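Local coordinates for protein piwi (Drosophila melanogaster, PDB 6KR6) that binds piRNAs and, guided by them, represses transposable elements by directing their silencing, at residues 485-497 with 510-524. Sequence-based numbering, arbitrary orientation.
Sequences DDRTGTYVRAMDD and VPNDNAERYSSIKKR. With nucleotides of chain B.
Arg517 spreads its guanidinium between two oxygens: NH2 donates to Asn512 OD1 at 2.7 Å, with the acceptor in the guanidinium plane and an N-H...O angle of 161°, while NH1 crosses to Asp486 O at a longer 3.3 Å. Pro511 CD lies over one face of the group and the amide nitrogen of Asn514 over the other. Arg517 CD passes Tyr491 CE2 at 4.0 Å, and the bend at chi3 (55°) then turns the guanidinium toward Asp486 O and Asn512. An alanine in place of Arg517 would probably leave Asp486 O without its cross-segment donor, free the Asn512 amide to turn and strip Tyr491 CE2 of its methylene neighbour. Beside Asp486, whose CB rests on Pro511 CG, the turns before the two helices meet.

Beyond it the helices run nearly parallel, at 18°, with axes 9.8 Å apart. Thr488 sets OG1 against Arg517 CB, and its methyl, CG2 anti to the backbone N, touches Ser520 OG at 3.5 Å. One turn on, Val492 CG1 packs on Arg524, whose NH1 pairs with Asp528. Underneath, Ile521 CD1 meets the Tyr491 ring obliquely, near CG, and its CG2 meets Met495 SD at 4.0 Å.

On the RNA side of helix 515-528, Lys522 NZ donates to OP1 of U1 of chain B at 2.8 Å, and the Tyr518 ring lies against the uracil, in the Rossmann-like MID domain's pocket for the guide 5' nucleotide. Tyr491 and Met495 also reach Ile448 of strand 446-450 in the four-stranded parallel sheet, while Tyr518 packs on helix 779-795.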
loop_
_atom_site.group_PDB
_atom_site.type_symbol
_atom_site.label_atom_id
_atom_site.label_comp_id
_atom_site.label_asym_id
_atom_site.label_seq_id
_atom_site.Cartn_x
_atom_site.Cartn_y
_atom_site.Cartn_z
ATOM N N ASP A 485 22.122 -32.076 -17.956
ATOM C CA ASP A 485 22.525 -30.725 -17.599
ATOM C C ASP A 485 21.416 -30.028 -16.821
ATOM O O ASP A 485 20.234 -30.352 -16.960
ATOM C CB ASP A 485 22.872 -29.914 -18.848
ATOM N N ASP A 486 21.812 -29.064 -15.991
ATOM C CA ASP A 486 20.869 -28.236 -15.253
ATOM C C ASP A 486 20.414 -27.020 -16.053
ATOM O O ASP A 486 19.866 -26.075 -15.473
ATOM C CB ASP A 486 21.481 -27.797 -13.919
ATOM C CG ASP A 486 22.791 -27.050 -14.091
ATOM O OD1 ASP A 486 23.284 -26.952 -15.235
ATOM O OD2 ASP A 486 23.330 -26.558 -13.076
ATOM N N ARG A 487 20.628 -27.030 -17.366
ATOM C CA ARG A 487 20.269 -25.910 -18.219
ATOM C C ARG A 487 18.750 -25.748 -18.281
ATOM O O ARG A 487 17.981 -26.621 -17.868
ATOM C CB ARG A 487 20.845 -26.111 -19.620
ATOM C CG ARG A 487 22.350 -26.337 -19.641
ATOM C CD ARG A 487 23.098 -25.052 -19.949
ATOM N NE ARG A 487 23.008 -24.705 -21.364
ATOM C CZ ARG A 487 23.429 -23.556 -21.882
ATOM N NH1 ARG A 487 23.966 -22.631 -21.099
ATOM N NH2 ARG A 487 23.308 -23.330 -23.182
ATOM N N THR A 488 18.320 -24.601 -18.813
ATOM C CA THR A 488 16.891 -24.317 -18.918
ATOM C C THR A 488 16.245 -25.129 -20.037
ATOM O O THR A 488 15.151 -25.686 -19.860
ATOM C CB THR A 488 16.676 -22.821 -19.148
ATOM O OG1 THR A 488 17.264 -22.079 -18.071
ATOM C CG2 THR A 488 15.195 -22.502 -19.227
ATOM N N GLY A 489 16.908 -25.203 -21.194
ATOM C CA GLY A 489 16.358 -25.953 -22.310
ATOM C C GLY A 489 16.147 -27.420 -21.998
ATOM O O GLY A 489 15.204 -28.034 -22.502
ATOM N N THR A 490 17.009 -28.001 -21.161
ATOM C CA THR A 490 16.831 -29.397 -20.776
ATOM C C THR A 490 15.547 -29.587 -19.974
ATOM O O THR A 490 14.785 -30.529 -20.223
ATOM C CB THR A 490 18.043 -29.881 -19.981
ATOM O OG1 THR A 490 18.278 -28.999 -18.877
ATOM C CG2 THR A 490 19.278 -29.914 -20.868
ATOM N N TYR A 491 15.287 -28.693 -19.014
ATOM C CA TYR A 491 14.033 -28.750 -18.269
ATOM C C TYR A 491 12.834 -28.569 -19.192
ATOM O O TYR A 491 11.829 -29.277 -19.061
ATOM C CB TYR A 491 14.013 -27.684 -17.174
ATOM C CG TYR A 491 14.698 -28.078 -15.884
ATOM C CD1 TYR A 491 14.165 -29.065 -15.065
ATOM C CD2 TYR A 491 15.860 -27.440 -15.470
ATOM C CE1 TYR A 491 14.781 -29.419 -13.880
ATOM C CE2 TYR A 491 16.483 -27.786 -14.286
ATOM C CZ TYR A 491 15.940 -28.776 -13.494
ATOM O OH TYR A 491 16.560 -29.120 -12.315
ATOM N N VAL A 492 12.919 -27.619 -20.126
ATOM C CA VAL A 492 11.797 -27.371 -21.029
ATOM C C VAL A 492 11.517 -28.598 -21.889
ATOM O O VAL A 492 10.359 -28.996 -22.078
ATOM C CB VAL A 492 12.072 -26.125 -21.893
ATOM C CG1 VAL A 492 10.996 -25.966 -22.956
ATOM C CG2 VAL A 492 12.151 -24.883 -21.021
ATOM N N ARG A 493 12.574 -29.218 -22.422
ATOM C CA ARG A 493 12.404 -30.406 -23.250
ATOM C C ARG A 493 11.844 -31.568 -22.441
ATOM O O ARG A 493 10.986 -32.313 -22.931
ATOM C CB ARG A 493 13.737 -30.791 -23.891
ATOM N N ALA A 494 12.315 -31.740 -21.203
ATOM C CA ALA A 494 11.769 -32.790 -20.351
ATOM C C ALA A 494 10.285 -32.564 -20.087
ATOM O O ALA A 494 9.490 -33.508 -20.133
ATOM C CB ALA A 494 12.547 -32.864 -19.039
ATOM N N MET A 495 9.892 -31.312 -19.830
ATOM C CA MET A 495 8.481 -31.008 -19.608
ATOM C C MET A 495 7.648 -31.319 -20.846
ATOM O O MET A 495 6.567 -31.911 -20.750
ATOM C CB MET A 495 8.308 -29.541 -19.215
ATOM C CG MET A 495 8.804 -29.186 -17.828
ATOM S SD MET A 495 8.264 -27.540 -17.330
ATOM C CE MET A 495 6.495 -27.791 -17.190
ATOM N N ASP A 496 8.125 -30.898 -22.020
ATOM C CA ASP A 496 7.359 -31.123 -23.241
ATOM C C ASP A 496 7.270 -32.604 -23.588
ATOM O O ASP A 496 6.256 -33.048 -24.138
ATOM C CB ASP A 496 7.967 -30.336 -24.403
ATOM C CG ASP A 496 7.454 -28.911 -24.469
ATOM O OD1 ASP A 496 6.234 -28.708 -24.295
ATOM O OD2 ASP A 496 8.271 -27.993 -24.690
ATOM N N ASP A 497 8.306 -33.382 -23.272
ATOM C CA ASP A 497 8.238 -34.819 -23.497
ATOM C C ASP A 497 7.383 -35.520 -22.448
ATOM O O ASP A 497 6.846 -36.601 -22.715
ATOM C CB ASP A 497 9.644 -35.419 -23.504
ATOM N N VAL A 510 15.366 -27.854 -8.556
ATOM C CA VAL A 510 16.272 -26.894 -9.182
ATOM C C VAL A 510 17.544 -26.779 -8.351
ATOM O O VAL A 510 17.528 -27.087 -7.150
ATOM C CB VAL A 510 15.599 -25.523 -9.354
ATOM C CG1 VAL A 510 14.278 -25.671 -10.087
ATOM C CG2 VAL A 510 15.400 -24.853 -8.004
ATOM N N PRO A 511 18.667 -26.357 -8.940
ATOM C CA PRO A 511 19.902 -26.236 -8.154
ATOM C C PRO A 511 19.955 -24.988 -7.284
ATOM O O PRO A 511 20.434 -25.051 -6.148
ATOM C CB PRO A 511 21.003 -26.204 -9.227
ATOM C CG PRO A 511 20.351 -26.677 -10.491
ATOM C CD PRO A 511 18.924 -26.245 -10.384
ATOM N N ASN A 512 19.481 -23.852 -7.792
ATOM C CA ASN A 512 19.701 -22.581 -7.114
ATOM C C ASN A 512 18.461 -21.702 -7.253
ATOM O O ASN A 512 17.409 -22.132 -7.737
ATOM C CB ASN A 512 20.952 -21.887 -7.668
ATOM C CG ASN A 512 20.882 -21.660 -9.168
ATOM O OD1 ASN A 512 19.881 -21.975 -9.815
ATOM N ND2 ASN A 512 21.947 -21.103 -9.729
ATOM N N ASP A 513 18.611 -20.450 -6.825
ATOM C CA ASP A 513 17.537 -19.459 -6.847
ATOM C C ASP A 513 17.676 -18.598 -8.103
ATOM O O ASP A 513 18.065 -17.432 -8.063
ATOM C CB ASP A 513 17.584 -18.619 -5.570
ATOM C CG ASP A 513 16.343 -17.766 -5.373
ATOM O OD1 ASP A 513 15.944 -17.045 -6.311
ATOM O OD2 ASP A 513 15.771 -17.810 -4.265
ATOM N N ASN A 514 17.355 -19.210 -9.239
ATOM C CA ASN A 514 17.499 -18.577 -10.545
ATOM C C ASN A 514 16.121 -18.187 -11.063
ATOM O O ASN A 514 15.273 -19.055 -11.298
ATOM C CB ASN A 514 18.206 -19.510 -11.529
ATOM C CG ASN A 514 18.557 -18.824 -12.835
ATOM O OD1 ASN A 514 18.393 -17.612 -12.978
ATOM N ND2 ASN A 514 19.055 -19.597 -13.795
ATOM N N ALA A 515 15.904 -16.882 -11.243
ATOM C CA ALA A 515 14.611 -16.410 -11.727
ATOM C C ALA A 515 14.398 -16.746 -13.198
ATOM O O ALA A 515 13.256 -16.937 -13.629
ATOM C CB ALA A 515 14.489 -14.903 -11.503
ATOM N N GLU A 516 15.479 -16.832 -13.974
ATOM C CA GLU A 516 15.362 -17.110 -15.402
ATOM C C GLU A 516 14.744 -18.485 -15.646
ATOM O O GLU A 516 13.717 -18.613 -16.328
ATOM C CB GLU A 516 16.741 -17.005 -16.058
ATOM C CG GLU A 516 16.726 -16.909 -17.578
ATOM C CD GLU A 516 18.125 -16.849 -18.168
ATOM O OE1 GLU A 516 18.290 -17.209 -19.353
ATOM O OE2 GLU A 516 19.063 -16.448 -17.444
ATOM N N ARG A 517 15.363 -19.533 -15.091
ATOM C CA ARG A 517 14.859 -20.882 -15.320
ATOM C C ARG A 517 13.504 -21.095 -14.653
ATOM O O ARG A 517 12.660 -21.816 -15.194
ATOM C CB ARG A 517 15.877 -21.925 -14.843
ATOM C CG ARG A 517 15.606 -22.518 -13.468
ATOM C CD ARG A 517 16.168 -23.929 -13.341
ATOM N NE ARG A 517 17.591 -23.995 -13.660
ATOM C CZ ARG A 517 18.560 -23.622 -12.830
ATOM N NH1 ARG A 517 19.829 -23.721 -13.204
ATOM N NH2 ARG A 517 18.262 -23.142 -11.631
ATOM N N TYR A 518 13.264 -20.460 -13.503
ATOM C CA TYR A 518 11.964 -20.588 -12.850
ATOM C C TYR A 518 10.861 -19.983 -13.711
ATOM O O TYR A 518 9.791 -20.582 -13.887
ATOM C CB TYR A 518 12.000 -19.923 -11.473
ATOM C CG TYR A 518 10.643 -19.813 -10.815
ATOM C CD1 TYR A 518 9.909 -20.950 -10.501
ATOM C CD2 TYR A 518 10.097 -18.576 -10.498
ATOM C CE1 TYR A 518 8.669 -20.858 -9.898
ATOM C CE2 TYR A 518 8.857 -18.473 -9.894
ATOM C CZ TYR A 518 8.148 -19.617 -9.597
ATOM O OH TYR A 518 6.914 -19.520 -8.995
ATOM N N SER A 519 11.111 -18.791 -14.258
ATOM C CA SER A 519 10.129 -18.151 -15.122
ATOM C C SER A 519 9.892 -18.969 -16.384
ATOM O O SER A 519 8.749 -19.105 -16.836
ATOM C CB SER A 519 10.585 -16.735 -15.472
ATOM O OG SER A 519 10.706 -15.938 -14.306
ATOM N N SER A 520 10.957 -19.534 -16.963
ATOM C CA SER A 520 10.781 -20.356 -18.157
ATOM C C SER A 520 9.966 -21.611 -17.851
ATOM O O SER A 520 9.104 -22.010 -18.647
ATOM C CB SER A 520 12.141 -20.725 -18.746
ATOM O OG SER A 520 11.998 -21.351 -20.011
ATOM N N ILE A 521 10.220 -22.237 -16.699
ATOM C CA ILE A 521 9.462 -23.423 -16.303
ATOM C C ILE A 521 7.988 -23.080 -16.135
ATOM O O ILE A 521 7.105 -23.787 -16.639
ATOM C CB ILE A 521 10.052 -24.027 -15.014
ATOM C CG1 ILE A 521 11.379 -24.728 -15.307
ATOM C CG2 ILE A 521 9.063 -24.985 -14.366
ATOM C CD1 ILE A 521 12.055 -25.290 -14.078
ATOM N N LYS A 522 7.699 -21.987 -15.424
ATOM C CA LYS A 522 6.307 -21.603 -15.214
ATOM C C LYS A 522 5.625 -21.248 -16.531
ATOM O O LYS A 522 4.441 -21.552 -16.726
ATOM C CB LYS A 522 6.220 -20.438 -14.230
ATOM C CG LYS A 522 6.440 -20.840 -12.784
ATOM C CD LYS A 522 5.512 -21.977 -12.388
ATOM C CE LYS A 522 5.684 -22.345 -10.926
ATOM N NZ LYS A 522 4.858 -23.524 -10.543
ATOM N N LYS A 523 6.357 -20.616 -17.451
ATOM C CA LYS A 523 5.776 -20.266 -18.743
ATOM C C LYS A 523 5.445 -21.510 -19.556
ATOM O O LYS A 523 4.381 -21.585 -20.180
ATOM C CB LYS A 523 6.728 -19.355 -19.518
ATOM N N ARG A 524 6.343 -22.498 -19.566
ATOM C CA ARG A 524 6.046 -23.732 -20.287
ATOM C C ARG A 524 4.928 -24.521 -19.616
ATOM O O ARG A 524 4.197 -25.251 -20.293
ATOM C CB ARG A 524 7.301 -24.595 -20.413
ATOM C CG ARG A 524 8.279 -24.106 -21.465
ATOM C CD ARG A 524 7.616 -24.000 -22.830
ATOM N NE ARG A 524 8.543 -23.518 -23.851
ATOM C CZ ARG A 524 8.874 -22.241 -24.016
ATOM N NH1 ARG A 524 8.357 -21.311 -23.225
ATOM N NH2 ARG A 524 9.727 -21.891 -24.970
ATOM O OP3 U B 1 5.748 -23.580 -5.536
ATOM P P U B 1 6.231 -22.739 -6.651
ATOM O OP1 U B 1 5.886 -23.418 -7.923
ATOM O OP2 U B 1 5.722 -21.367 -6.416
ATOM O "O5'" U B 1 7.821 -22.678 -6.574
ATOM C "C5'" U B 1 8.479 -21.959 -5.535
ATOM C "C4'" U B 1 9.937 -22.334 -5.439
ATOM O "O4'" U B 1 10.676 -21.673 -6.503
ATOM C "C3'" U B 1 10.630 -21.949 -4.133
ATOM O "O3'" U B 1 11.562 -22.967 -3.773
ATOM C "C2'" U B 1 11.383 -20.674 -4.504
ATOM O "O2'" U B 1 12.519 -20.411 -3.707
ATOM C "C1'" U B 1 11.763 -20.954 -5.955
ATOM N N1 U B 1 11.977 -19.739 -6.757
ATOM C C2 U B 1 13.010 -19.748 -7.673
ATOM O O2 U B 1 13.723 -20.720 -7.851
ATOM N N3 U B 1 13.169 -18.584 -8.384
ATOM C C4 U B 1 12.422 -17.430 -8.268
ATOM O O4 U B 1 12.690 -16.460 -8.982
ATOM C C5 U B 1 11.379 -17.496 -7.291
ATOM C C6 U B 1 11.199 -18.619 -6.584
#